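Long-range contact in mandelate racemase/muconate lactonizing enzyme (Jannaschia sp., PDB 4J3Z), which is of undefined substrate specificity but, as a member of the enolase superfamily, probably abstracts the proton alpha to a substrate carboxylate: residues V27-V41 against S96-A109. Sequence-based numbering, arbitrary orientation.
Sequences VRVTTDTGLTGLGEV and SGLEMACWDILGKA
The Asp104 carboxylate meets strand 36-41 through OD2: Leu38 N donates to this oxygen on its anti side, 2.9 Å away and 18° out of the carboxylate plane. Gly37 CA packs against the same oxygen from the opposite side of the plane. CG lies anti to the backbone N (chi1 -158°), which carries OD2 to the N-H of Leu38, while OD1 takes an outside hydrogen bond from Leu365 N. An asparagine here would probably turn an NH2 toward either Leu38 N or Leu365 N, leaving that N-H without its acceptor. The other flat group, the Trp103 ring, is turned away from the hairpin; Glu99 lies at its edge, in plane, and Trp291 meets it beyond the contact.

Next to Asp104, the extended Lys108 side chain runs out to Thr36, where NZ bonds to the backbone O at 2.8 Å, tilted 26° from the carbonyl plane. Here helix 89-109 lies against the hairpin of strands 24-31 and 36-41, part of the three-stranded antiparallel sheet in the N-terminal alpha+beta domain of the enolase superfamily. The 36-41 and 96-109 axes come within 5.5 Å, running nearly antiparallel, because glycines line the interface. Gly37 CA points a hydrogen at Ala101 O, and Gly39 CA does likewise to Gly97 O, 3.0 Å away; a CB on either glycine would clash with these carbonyls. Further along, Met100 SD accepts a weak bond from Glu40 N at 3.5 Å.

Apolar side chains fill the Val29 side. Ile105 meets Thr31 tip to tip, its CD1 and CG2 both 3.6 Å from Thr31 CG2, and Leu35 CD1 reaches across to Ala109 CB, 3.9 Å away. Val29 CG2 rests on Ala101 CB at 3.8 Å. Val27 crosses Leu98 at about a right angle, and Ile55 of helix 48-62 touches both.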
ATOM      1  N   VAL D  27     -43.450  11.618 -10.568  1.00 27.56           N
ATOM      2  CA  VAL D  27     -44.367  10.534 -10.211  1.00 26.93           C
ATOM      3  C   VAL D  27     -45.277  10.946  -9.040  1.00 25.98           C
ATOM      4  O   VAL D  27     -44.839  11.620  -8.105  1.00 25.72           O
ATOM      5  CB  VAL D  27     -43.619   9.212  -9.879  1.00 27.11           C
ATOM      6  CG1 VAL D  27     -42.619   8.849 -10.975  1.00 25.87           C
ATOM      7  CG2 VAL D  27     -42.930   9.270  -8.517  1.00 26.73           C
ATOM      8  N   ARG D  28     -46.545  10.558  -9.109  1.00 25.35           N
ATOM      9  CA  ARG D  28     -47.474  10.766  -7.998  1.00 25.66           C
ATOM     10  C   ARG D  28     -48.154   9.448  -7.633  1.00 26.41           C
ATOM     11  O   ARG D  28     -49.019   8.970  -8.365  1.00 26.48           O
ATOM     12  CB  ARG D  28     -48.519  11.826  -8.354  1.00 25.62           C
ATOM     13  CG  ARG D  28     -49.484  12.161  -7.228  1.00 24.88           C
ATOM     14  CD  ARG D  28     -50.817  12.584  -7.814  1.00 25.30           C
ATOM     15  NE  ARG D  28     -50.971  14.029  -7.800  1.00 26.09           N
ATOM     16  CZ  ARG D  28     -51.545  14.749  -8.759  1.00 26.10           C
ATOM     17  NH1 ARG D  28     -52.018  14.164  -9.857  1.00 25.77           N
ATOM     18  NH2 ARG D  28     -51.630  16.071  -8.616  1.00 25.52           N
ATOM     19  N   VAL D  29     -47.731   8.861  -6.512  1.00 27.57           N
ATOM     20  CA  VAL D  29     -48.269   7.590  -6.020  1.00 27.92           C
ATOM     21  C   VAL D  29     -49.439   7.829  -5.059  1.00 29.22           C
ATOM     22  O   VAL D  29     -49.314   8.631  -4.133  1.00 29.33           O
ATOM     23  CB  VAL D  29     -47.179   6.761  -5.293  1.00 27.40           C
ATOM     24  CG1 VAL D  29     -47.763   5.480  -4.702  1.00 27.37           C
ATOM     25  CG2 VAL D  29     -46.031   6.430  -6.234  1.00 27.21           C
ATOM     26  N   THR D  30     -50.552   7.119  -5.279  1.00 30.15           N
ATOM     27  CA  THR D  30     -51.709   7.120  -4.366  1.00 31.47           C
ATOM     28  C   THR D  30     -51.808   5.797  -3.593  1.00 32.06           C
ATOM     29  O   THR D  30     -51.562   4.718  -4.145  1.00 32.29           O
ATOM     30  CB  THR D  30     -53.044   7.348  -5.127  1.00 31.55           C
ATOM     31  OG1 THR D  30     -53.009   8.607  -5.798  1.00 30.77           O
ATOM     32  CG2 THR D  30     -54.251   7.349  -4.177  1.00 31.06           C
ATOM     33  N   THR D  31     -52.182   5.886  -2.318  1.00 32.01           N
ATOM     34  CA  THR D  31     -52.322   4.706  -1.464  1.00 32.00           C
ATOM     35  C   THR D  31     -53.709   4.102  -1.598  1.00 32.37           C
ATOM     36  O   THR D  31     -54.588   4.685  -2.243  1.00 32.71           O
ATOM     37  CB  THR D  31     -52.076   5.047   0.015  1.00 32.56           C
ATOM     38  OG1 THR D  31     -52.872   6.179   0.386  1.00 33.18           O
ATOM     39  CG2 THR D  31     -50.611   5.364   0.253  1.00 32.56           C
ATOM     40  N   ASP D  32     -53.910   2.934  -0.991  1.00 32.23           N
ATOM     41  CA  ASP D  32     -55.252   2.354  -0.907  1.00 33.41           C
ATOM     42  C   ASP D  32     -56.207   3.256  -0.109  1.00 33.50           C
ATOM     43  O   ASP D  32     -57.382   3.413  -0.493  1.00 34.14           O
ATOM     44  CB  ASP D  32     -55.228   0.910  -0.370  1.00 34.14           C
ATOM     45  CG  ASP D  32     -54.614   0.783   1.036  1.00 34.31           C
ATOM     46  OD1 ASP D  32     -53.995   1.734   1.557  1.00 33.01           O
ATOM     47  OD2 ASP D  32     -54.760  -0.299   1.630  1.00 35.54           O
ATOM     48  N   THR D  33     -55.678   3.877   0.952  1.00 31.54           N
ATOM     49  CA  THR D  33     -56.450   4.757   1.858  1.00 31.97           C
ATOM     50  C   THR D  33     -56.575   6.225   1.427  1.00 33.33           C
ATOM     51  O   THR D  33     -57.114   7.045   2.183  1.00 33.95           O
ATOM     52  CB  THR D  33     -55.854   4.788   3.285  1.00 31.37           C
ATOM     53  OG1 THR D  33     -54.506   5.285   3.233  1.00 31.31           O
ATOM     54  CG2 THR D  33     -55.893   3.401   3.956  1.00 29.43           C
ATOM     55  N   GLY D  34     -56.049   6.576   0.255  1.00 33.67           N
ATOM     56  CA  GLY D  34     -56.280   7.909  -0.309  1.00 34.07           C
ATOM     57  C   GLY D  34     -55.221   8.994  -0.156  1.00 35.37           C
ATOM     58  O   GLY D  34     -55.461  10.141  -0.539  1.00 35.45           O
ATOM     59  N   LEU D  35     -54.057   8.650   0.390  1.00 35.31           N
ATOM     60  CA  LEU D  35     -52.952   9.607   0.483  1.00 34.80           C
ATOM     61  C   LEU D  35     -52.122   9.558  -0.791  1.00 33.42           C
ATOM     62  O   LEU D  35     -51.999   8.500  -1.410  1.00 33.50           O
ATOM     63  CB  LEU D  35     -52.054   9.323   1.697  1.00 34.92           C
ATOM     64  CG  LEU D  35     -52.640   9.299   3.114  1.00 35.27           C
ATOM     65  CD1 LEU D  35     -51.658   8.613   4.054  1.00 34.70           C
ATOM     66  CD2 LEU D  35     -52.972  10.702   3.617  1.00 35.06           C
ATOM     67  N   THR D  36     -51.550  10.706  -1.162  1.00 31.78           N
ATOM     68  CA  THR D  36     -50.731  10.847  -2.363  1.00 30.00           C
ATOM     69  C   THR D  36     -49.350  11.408  -2.027  1.00 30.11           C
ATOM     70  O   THR D  36     -49.214  12.321  -1.201  1.00 30.35           O
ATOM     71  CB  THR D  36     -51.378  11.791  -3.401  1.00 30.40           C
ATOM     72  OG1 THR D  36     -51.489  13.106  -2.845  1.00 30.64           O
ATOM     73  CG2 THR D  36     -52.775  11.308  -3.820  1.00 31.14           C
ATOM     74  N   GLY D  37     -48.333  10.869  -2.687  1.00 28.38           N
ATOM     75  CA  GLY D  37     -46.982  11.354  -2.533  1.00 27.16           C
ATOM     76  C   GLY D  37     -46.385  11.729  -3.869  1.00 26.65           C
ATOM     77  O   GLY D  37     -46.688  11.094  -4.884  1.00 26.02           O
ATOM     78  N   LEU D  38     -45.542  12.766  -3.865  1.00 26.27           N
ATOM     79  CA  LEU D  38     -44.809  13.171  -5.062  1.00 26.65           C
ATOM     80  C   LEU D  38     -43.362  12.696  -5.024  1.00 27.90           C
ATOM     81  O   LEU D  38     -42.740  12.667  -3.962  1.00 29.16           O
ATOM     82  CB  LEU D  38     -44.855  14.692  -5.254  1.00 26.80           C
ATOM     83  CG  LEU D  38     -46.082  15.330  -5.920  1.00 25.49           C
ATOM     84  CD1 LEU D  38     -45.866  16.829  -6.022  1.00 25.42           C
ATOM     85  CD2 LEU D  38     -46.359  14.745  -7.299  1.00 24.15           C
ATOM     86  N   GLY D  39     -42.844  12.316  -6.189  1.00 27.70           N
ATOM     87  CA  GLY D  39     -41.455  11.888  -6.341  1.00 26.92           C
ATOM     88  C   GLY D  39     -40.928  12.255  -7.719  1.00 26.36           C
ATOM     89  O   GLY D  39     -41.706  12.426  -8.660  1.00 27.02           O
ATOM     90  N   GLU D  40     -39.609  12.374  -7.838  1.00 24.60           N
ATOM     91  CA  GLU D  40     -38.988  12.759  -9.094  1.00 23.97           C
ATOM     92  C   GLU D  40     -37.842  11.822  -9.494  1.00 23.80           C
ATOM     93  O   GLU D  40     -36.961  11.507  -8.683  1.00 23.71           O
ATOM     94  CB  GLU D  40     -38.531  14.224  -9.042  1.00 23.23           C
ATOM     95  CG  GLU D  40     -37.809  14.696 -10.287  1.00 23.14           C
ATOM     96  CD  GLU D  40     -37.909  16.195 -10.531  1.00 23.71           C
ATOM     97  OE1 GLU D  40     -38.351  16.954  -9.638  1.00 23.55           O
ATOM     98  OE2 GLU D  40     -37.533  16.610 -11.645  1.00 24.14           O
ATOM     99  N   VAL D  41     -37.877  11.399 -10.757  1.00 23.02           N
ATOM    100  CA  VAL D  41     -36.902  10.495 -11.340  1.00 22.83           C
ATOM    101  C   VAL D  41     -35.839  11.296 -12.091  1.00 24.18           C
ATOM    102  O   VAL D  41     -36.150  12.234 -12.849  1.00 24.80           O
ATOM    103  CB  VAL D  41     -37.584   9.506 -12.317  1.00 22.61           C
ATOM    104  CG1 VAL D  41     -36.573   8.576 -12.976  1.00 22.40           C
ATOM    105  CG2 VAL D  41     -38.684   8.714 -11.616  1.00 22.16           C
ATOM    106  N   SER D  96     -35.950   5.714  -7.207  1.00 26.79           N
ATOM    107  CA  SER D  96     -35.720   6.879  -6.360  1.00 25.84           C
ATOM    108  C   SER D  96     -36.930   7.791  -6.361  1.00 26.12           C
ATOM    109  O   SER D  96     -37.420   8.189  -5.296  1.00 25.79           O
ATOM    110  CB  SER D  96     -34.483   7.646  -6.817  1.00 26.17           C
ATOM    111  OG  SER D  96     -33.440   6.759  -7.172  1.00 26.66           O
ATOM    112  N   GLY D  97     -37.411   8.117  -7.560  1.00 26.44           N
ATOM    113  CA  GLY D  97     -38.626   8.904  -7.719  1.00 25.46           C
ATOM    114  C   GLY D  97     -39.733   8.371  -6.840  1.00 25.72           C
ATOM    115  O   GLY D  97     -40.311   9.105  -6.033  1.00 26.42           O
ATOM    116  N   LEU D  98     -39.995   7.075  -6.975  1.00 25.57           N
ATOM    117  CA  LEU D  98     -41.055   6.397  -6.227  1.00 25.08           C
ATOM    118  C   LEU D  98     -40.798   6.366  -4.719  1.00 25.01           C
ATOM    119  O   LEU D  98     -41.729   6.587  -3.930  1.00 26.64           O
ATOM    120  CB  LEU D  98     -41.264   4.986  -6.778  1.00 24.49           C
ATOM    121  CG  LEU D  98     -41.309   4.872  -8.310  1.00 24.39           C
ATOM    122  CD1 LEU D  98     -41.223   3.410  -8.728  1.00 24.33           C
ATOM    123  CD2 LEU D  98     -42.547   5.544  -8.906  1.00 23.75           C
ATOM    124  N   GLU D  99     -39.564   6.203  -4.324  1.00 22.95           N
ATOM    125  CA  GLU D  99     -39.165   6.218  -2.945  1.00 22.92           C
ATOM    126  C   GLU D  99     -39.390   7.557  -2.285  1.00 23.80           C
ATOM    127  O   GLU D  99     -39.863   7.621  -1.187  1.00 22.83           O
ATOM    128  CB  GLU D  99     -37.693   5.752  -2.834  1.00 23.58           C
ATOM    129  CG  GLU D  99     -37.124   5.592  -1.456  1.00 23.34           C
ATOM    130  CD  GLU D  99     -36.251   6.733  -1.024  1.00 25.21           C
ATOM    131  OE1 GLU D  99     -36.487   7.873  -1.369  1.00 26.14           O
ATOM    132  OE2 GLU D  99     -35.311   6.479  -0.327  1.00 24.76           O
ATOM    133  N   MET D 100     -39.044   8.620  -2.980  1.00 25.43           N
ATOM    134  CA  MET D 100     -39.412   9.977  -2.534  1.00 26.15           C
ATOM    135  C   MET D 100     -40.920  10.088  -2.291  1.00 27.42           C
ATOM    136  O   MET D 100     -41.359  10.689  -1.303  1.00 27.60           O
ATOM    137  CB  MET D 100     -39.019  11.039  -3.557  1.00 27.37           C
ATOM    138  CG  MET D 100     -37.541  11.166  -3.904  1.00 27.54           C
ATOM    139  SD  MET D 100     -37.439  12.477  -5.126  1.00 27.86           S
ATOM    140  CE  MET D 100     -35.707  12.477  -5.571  1.00 28.31           C
ATOM    141  N   ALA D 101     -41.709   9.502  -3.196  1.00 28.20           N
ATOM    142  CA  ALA D 101     -43.176   9.527  -3.095  1.00 28.70           C
ATOM    143  C   ALA D 101     -43.668   8.833  -1.830  1.00 29.21           C
ATOM    144  O   ALA D 101     -44.649   9.267  -1.225  1.00 30.70           O
ATOM    145  CB  ALA D 101     -43.822   8.909  -4.334  1.00 28.30           C
ATOM    146  N   CYS D 102     -42.978   7.762  -1.439  1.00 28.06           N
ATOM    147  CA  CYS D 102     -43.240   7.067  -0.177  1.00 26.79           C
ATOM    148  C   CYS D 102     -43.031   7.987   1.025  1.00 27.32           C
ATOM    149  O   CYS D 102     -43.969   8.206   1.794  1.00 28.23           O
ATOM    150  CB  CYS D 102     -42.376   5.808  -0.050  1.00 25.69           C
ATOM    151  SG  CYS D 102     -42.844   4.481  -1.189  1.00 24.92           S
ATOM    152  N   TRP D 103     -41.823   8.543   1.169  1.00 26.48           N
ATOM    153  CA  TRP D 103     -41.518   9.497   2.248  1.00 25.80           C
ATOM    154  C   TRP D 103     -42.526  10.651   2.330  1.00 26.72           C
ATOM    155  O   TRP D 103     -42.802  11.170   3.417  1.00 27.67           O
ATOM    156  CB  TRP D 103     -40.102  10.057   2.095  1.00 26.24           C
ATOM    157  CG  TRP D 103     -39.010   9.092   2.434  1.00 26.18           C
ATOM    158  CD1 TRP D 103     -38.124   8.508   1.565  1.00 26.13           C
ATOM    159  CD2 TRP D 103     -38.674   8.606   3.739  1.00 26.01           C
ATOM    160  NE1 TRP D 103     -37.257   7.682   2.254  1.00 25.96           N
ATOM    161  CE2 TRP D 103     -37.583   7.717   3.587  1.00 25.94           C
ATOM    162  CE3 TRP D 103     -39.201   8.819   5.021  1.00 25.77           C
ATOM    163  CZ2 TRP D 103     -37.007   7.057   4.670  1.00 24.87           C
ATOM    164  CZ3 TRP D 103     -38.623   8.153   6.099  1.00 25.19           C
ATOM    165  CH2 TRP D 103     -37.542   7.287   5.915  1.00 24.67           C
ATOM    166  N   ASP D 104     -43.063  11.057   1.181  1.00 27.49           N
ATOM    167  CA  ASP D 104     -44.137  12.064   1.132  1.00 27.90           C
ATOM    168  C   ASP D 104     -45.429  11.523   1.756  1.00 27.21           C
ATOM    169  O   ASP D 104     -46.075  12.216   2.541  1.00 27.42           O
ATOM    170  CB  ASP D 104     -44.374  12.541  -0.309  1.00 28.33           C
ATOM    171  CG  ASP D 104     -45.060  13.903  -0.380  1.00 29.48           C
ATOM    172  OD1 ASP D 104     -44.875  14.728   0.550  1.00 29.94           O
ATOM    173  OD2 ASP D 104     -45.790  14.150  -1.372  1.00 28.17           O
ATOM    174  N   ILE D 105     -45.786  10.279   1.430  1.00 27.08           N
ATOM    175  CA  ILE D 105     -46.964   9.622   2.032  1.00 26.41           C
ATOM    176  C   ILE D 105     -46.758   9.338   3.521  1.00 26.34           C
ATOM    177  O   ILE D 105     -47.703   9.413   4.299  1.00 26.75           O
ATOM    178  CB  ILE D 105     -47.337   8.303   1.312  1.00 25.56           C
ATOM    179  CG1 ILE D 105     -47.864   8.583  -0.097  1.00 24.49           C
ATOM    180  CG2 ILE D 105     -48.350   7.503   2.128  1.00 24.61           C
ATOM    181  CD1 ILE D 105     -47.844   7.378  -1.007  1.00 24.35           C
ATOM    182  N   LEU D 106     -45.530   9.010   3.914  1.00 26.72           N
ATOM    183  CA  LEU D 106     -45.217   8.767   5.325  1.00 26.88           C
ATOM    184  C   LEU D 106     -45.343  10.059   6.140  1.00 28.24           C
ATOM    185  O   LEU D 106     -45.873  10.052   7.256  1.00 29.14           O
ATOM    186  CB  LEU D 106     -43.819   8.161   5.484  1.00 25.98           C
ATOM    187  CG  LEU D 106     -43.497   6.819   4.809  1.00 26.05           C
ATOM    188  CD1 LEU D 106     -42.116   6.328   5.234  1.00 25.72           C
ATOM    189  CD2 LEU D 106     -44.561   5.770   5.104  1.00 25.77           C
ATOM    190  N   GLY D 107     -44.853  11.161   5.577  1.00 28.15           N
ATOM    191  CA  GLY D 107     -44.992  12.480   6.192  1.00 28.57           C
ATOM    192  C   GLY D 107     -46.436  12.946   6.353  1.00 28.69           C
ATOM    193  O   GLY D 107     -46.769  13.609   7.331  1.00 28.68           O
ATOM    194  N   LYS D 108     -47.300  12.587   5.404  1.00 28.22           N
ATOM    195  CA  LYS D 108     -48.729  12.909   5.507  1.00 27.48           C
ATOM    196  C   LYS D 108     -49.494  11.999   6.484  1.00 27.92           C
ATOM    197  O   LYS D 108     -50.399  12.467   7.198  1.00 27.02           O
ATOM    198  CB  LYS D 108     -49.393  12.887   4.132  1.00 27.26           C
ATOM    199  CG  LYS D 108     -49.024  14.065   3.244  1.00 26.82           C
ATOM    200  CD  LYS D 108     -49.636  13.911   1.865  1.00 26.64           C
ATOM    201  CE  LYS D 108     -49.151  15.009   0.930  1.00 26.46           C
ATOM    202  NZ  LYS D 108     -49.791  14.931  -0.407  1.00 25.99           N
ATOM    203  N   ALA D 109     -49.139  10.711   6.510  1.00 26.78           N
ATOM    204  CA  ALA D 109     -49.732   9.770   7.465  1.00 27.96           C
ATOM    205  C   ALA D 109     -49.392  10.120   8.922  1.00 30.56           C
ATOM    206  O   ALA D 109     -50.253  10.041   9.805  1.00 30.10           O
ATOM    207  CB  ALA D 109     -49.306   8.339   7.155  1.00 27.17           C
TER